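Local coordinates for protein arylamine n-acetyltransferase NAT (PDB 4BGF) that catalyses the transfer of an acetyl group to the nitrogen of arylamines, with acetyl-coenzyme A as the usual donor in this enzyme family, at residues Y86-F91 / T111-T116. Sequence-based numbering, arbitrary orientation.
Sequences YRVRRF and TLLGVT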
loop_
_atom_site.group_PDB
_atom_site.type_symbol
_atom_site.label_atom_id
_atom_site.label_comp_id
_atom_site.label_asym_id
_atom_site.label_seq_id
_atom_site.Cartn_x
_atom_site.Cartn_y
_atom_site.Cartn_z
ATOM N N TYR A 86 1.760 -16.716 10.898
ATOM C CA TYR A 86 0.417 -16.136 10.808
ATOM C C TYR A 86 -0.353 -16.900 9.734
ATOM O O TYR A 86 0.248 -17.512 8.870
ATOM C CB TYR A 86 0.456 -14.646 10.436
ATOM C CG TYR A 86 1.101 -13.714 11.448
ATOM C CD1 TYR A 86 2.493 -13.614 11.564
ATOM C CD2 TYR A 86 0.333 -12.909 12.258
ATOM C CE1 TYR A 86 3.078 -12.765 12.436
ATOM C CE2 TYR A 86 0.937 -12.056 13.167
ATOM C CZ TYR A 86 2.304 -11.987 13.245
ATOM O OH TYR A 86 2.896 -11.148 14.144
ATOM N N ARG A 87 -1.678 -16.886 9.806
ATOM C CA ARG A 87 -2.504 -17.455 8.749
ATOM C C ARG A 87 -2.980 -16.333 7.875
ATOM O O ARG A 87 -3.686 -15.468 8.351
ATOM C CB ARG A 87 -3.711 -18.184 9.313
ATOM C CG ARG A 87 -4.691 -18.659 8.251
ATOM C CD ARG A 87 -4.463 -20.095 7.901
ATOM N NE ARG A 87 -5.584 -20.666 7.176
ATOM C CZ ARG A 87 -6.804 -20.832 7.679
ATOM N NH1 ARG A 87 -7.087 -20.465 8.925
ATOM N NH2 ARG A 87 -7.748 -21.369 6.922
ATOM N N VAL A 88 -2.603 -16.359 6.600
ATOM C CA VAL A 88 -2.876 -15.261 5.678
ATOM C C VAL A 88 -3.835 -15.649 4.550
ATOM O O VAL A 88 -3.534 -16.512 3.753
ATOM C CB VAL A 88 -1.552 -14.742 5.026
ATOM C CG1 VAL A 88 -1.796 -13.464 4.177
ATOM C CG2 VAL A 88 -0.461 -14.512 6.063
ATOM N N ARG A 89 -4.980 -14.974 4.488
ATOM C CA ARG A 89 -5.937 -15.105 3.396
ATOM C C ARG A 89 -5.938 -13.807 2.594
ATOM O O ARG A 89 -6.163 -12.747 3.144
ATOM C CB ARG A 89 -7.323 -15.358 3.975
ATOM C CG ARG A 89 -7.461 -16.694 4.715
ATOM C CD ARG A 89 -8.889 -17.068 4.980
ATOM N NE ARG A 89 -9.522 -16.276 6.033
ATOM C CZ ARG A 89 -9.460 -16.555 7.335
ATOM N NH1 ARG A 89 -8.773 -17.603 7.779
ATOM N NH2 ARG A 89 -10.087 -15.774 8.208
ATOM N N ARG A 90 -5.690 -13.871 1.296
ATOM C CA ARG A 90 -5.665 -12.649 0.500
ATOM C C ARG A 90 -7.044 -12.298 -0.085
ATOM O O ARG A 90 -7.701 -13.154 -0.684
ATOM C CB ARG A 90 -4.650 -12.819 -0.608
ATOM C CG ARG A 90 -3.266 -12.947 -0.090
ATOM C CD ARG A 90 -2.352 -13.517 -1.122
ATOM N NE ARG A 90 -0.984 -13.680 -0.639
ATOM C CZ ARG A 90 -0.111 -12.695 -0.467
ATOM N NH1 ARG A 90 -0.440 -11.439 -0.689
ATOM N NH2 ARG A 90 1.097 -12.969 -0.057
ATOM N N PHE A 91 -7.445 -11.022 0.060
ATOM C CA PHE A 91 -8.757 -10.517 -0.376
ATOM C C PHE A 91 -8.630 -9.551 -1.542
ATOM O O PHE A 91 -7.592 -8.905 -1.697
ATOM C CB PHE A 91 -9.456 -9.757 0.767
ATOM C CG PHE A 91 -9.720 -10.596 1.993
ATOM C CD1 PHE A 91 -10.046 -11.953 1.883
ATOM C CD2 PHE A 91 -9.631 -10.038 3.254
ATOM C CE1 PHE A 91 -10.288 -12.722 3.005
ATOM C CE2 PHE A 91 -9.862 -10.799 4.388
ATOM C CZ PHE A 91 -10.183 -12.145 4.259
ATOM N N THR A 111 -6.079 -5.180 -3.307
ATOM C CA THR A 111 -5.948 -6.396 -2.566
ATOM C C THR A 111 -5.467 -6.021 -1.186
ATOM O O THR A 111 -4.655 -5.108 -1.040
ATOM C CB THR A 111 -4.978 -7.377 -3.267
ATOM O OG1 THR A 111 -5.018 -8.660 -2.621
ATOM C CG2 THR A 111 -3.579 -6.871 -3.265
ATOM N N LEU A 112 -6.026 -6.681 -0.180
ATOM C CA LEU A 112 -5.594 -6.554 1.201
ATOM C C LEU A 112 -5.480 -7.991 1.809
ATOM O O LEU A 112 -5.579 -8.981 1.084
ATOM C CB LEU A 112 -6.602 -5.707 1.991
ATOM C CG LEU A 112 -8.040 -6.263 2.070
ATOM C CD1 LEU A 112 -8.695 -5.821 3.305
ATOM C CD2 LEU A 112 -8.929 -5.912 0.857
ATOM N N LEU A 113 -5.304 -8.090 3.128
ATOM C CA LEU A 113 -5.087 -9.372 3.825
ATOM C C LEU A 113 -6.036 -9.524 4.977
ATOM O O LEU A 113 -6.380 -8.540 5.618
ATOM C CB LEU A 113 -3.687 -9.465 4.430
ATOM C CG LEU A 113 -2.557 -9.115 3.487
ATOM C CD1 LEU A 113 -1.245 -9.170 4.261
ATOM C CD2 LEU A 113 -2.576 -10.022 2.255
ATOM N N GLY A 114 -6.431 -10.772 5.248
ATOM C CA GLY A 114 -7.126 -11.138 6.473
ATOM C C GLY A 114 -6.265 -12.119 7.255
ATOM O O GLY A 114 -6.043 -13.231 6.799
ATOM N N VAL A 115 -5.800 -11.707 8.433
ATOM C CA VAL A 115 -4.749 -12.413 9.150
ATOM C C VAL A 115 -5.284 -12.951 10.477
ATOM O O VAL A 115 -6.006 -12.246 11.173
ATOM C CB VAL A 115 -3.499 -11.477 9.363
ATOM C CG1 VAL A 115 -2.588 -11.954 10.478
ATOM C CG2 VAL A 115 -2.715 -11.336 8.060
ATOM N N THR A 116 -4.968 -14.216 10.786
ATOM C CA THR A 116 -5.150 -14.760 12.129
ATOM C C THR A 116 -3.810 -15.249 12.662
ATOM O O THR A 116 -2.835 -15.342 11.923
ATOM C CB THR A 116 -6.192 -15.895 12.208
ATOM O OG1 THR A 116 -5.819 -16.969 11.342
ATOM C CG2 THR A 116 -7.557 -15.372 11.835
HETATM O O HOH W 1 -2.466 -9.498 -1.806
#
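R87, R89 and F91 pair with T116, G114 and L112 as the hydrogen-bonded pairs of an antiparallel ladder. Each pair gives two backbone bonds, six in all. The most nearly straight runs from F91 N to L112 O (2.9 Å, 172°). V88-V115 and R90-L113 are the non-hydrogen-bonded pairs between them.

F91 O accepts two bonds. L112 N and T111 OG1 reach F91 O from opposite faces of its carbonyl plane, OG1 at 2.7 Å. With chi1 at -171°, the T111 hydroxyl is turned away from its own N and meets this carbonyl. The same OG1 accepts from a water that in turn accepts from R90 NH1 (3.0 Å). N74 O also receives NH1, and G75 O receives NH2.

The F91 ring packs against the G114 backbone, with F91 CE2 3.5 Å from G114 CA. G114 has no side chain, which lets the ring come this close. R89 O sits 4.0 Å above the centre of one face of the F91 ring. L112 CG approaches the ring edge. On the same face of the sheet, T116 OG1 lies against R87 CB (3.2 Å).

Apolar contacts join the other face. The L113 side chain lies alongside that of R90, with L113 CD2 3.8 Å from R90 CG. L113 CD2 also meets V88 CG1. At the end of the ladder, Y86 CD2 lies 3.6 Å from V115 CG1. The Y86 hydroxyl bonds to T21 O.

The V88, R90, L113 and V115 face is covered partly by helix 70-83: L81 packs on V88 and V115, and Y79 makes a cation-pi contact with R90. L112 touches a probable Cys-His-Asp catalytic triad, C70, H110 and D127, as in other arylamine N-acetyltransferases. In the antiparallel sheet, strand 173-179 flanks strand 87-95, and strand 124-126 flanks strand 110-116.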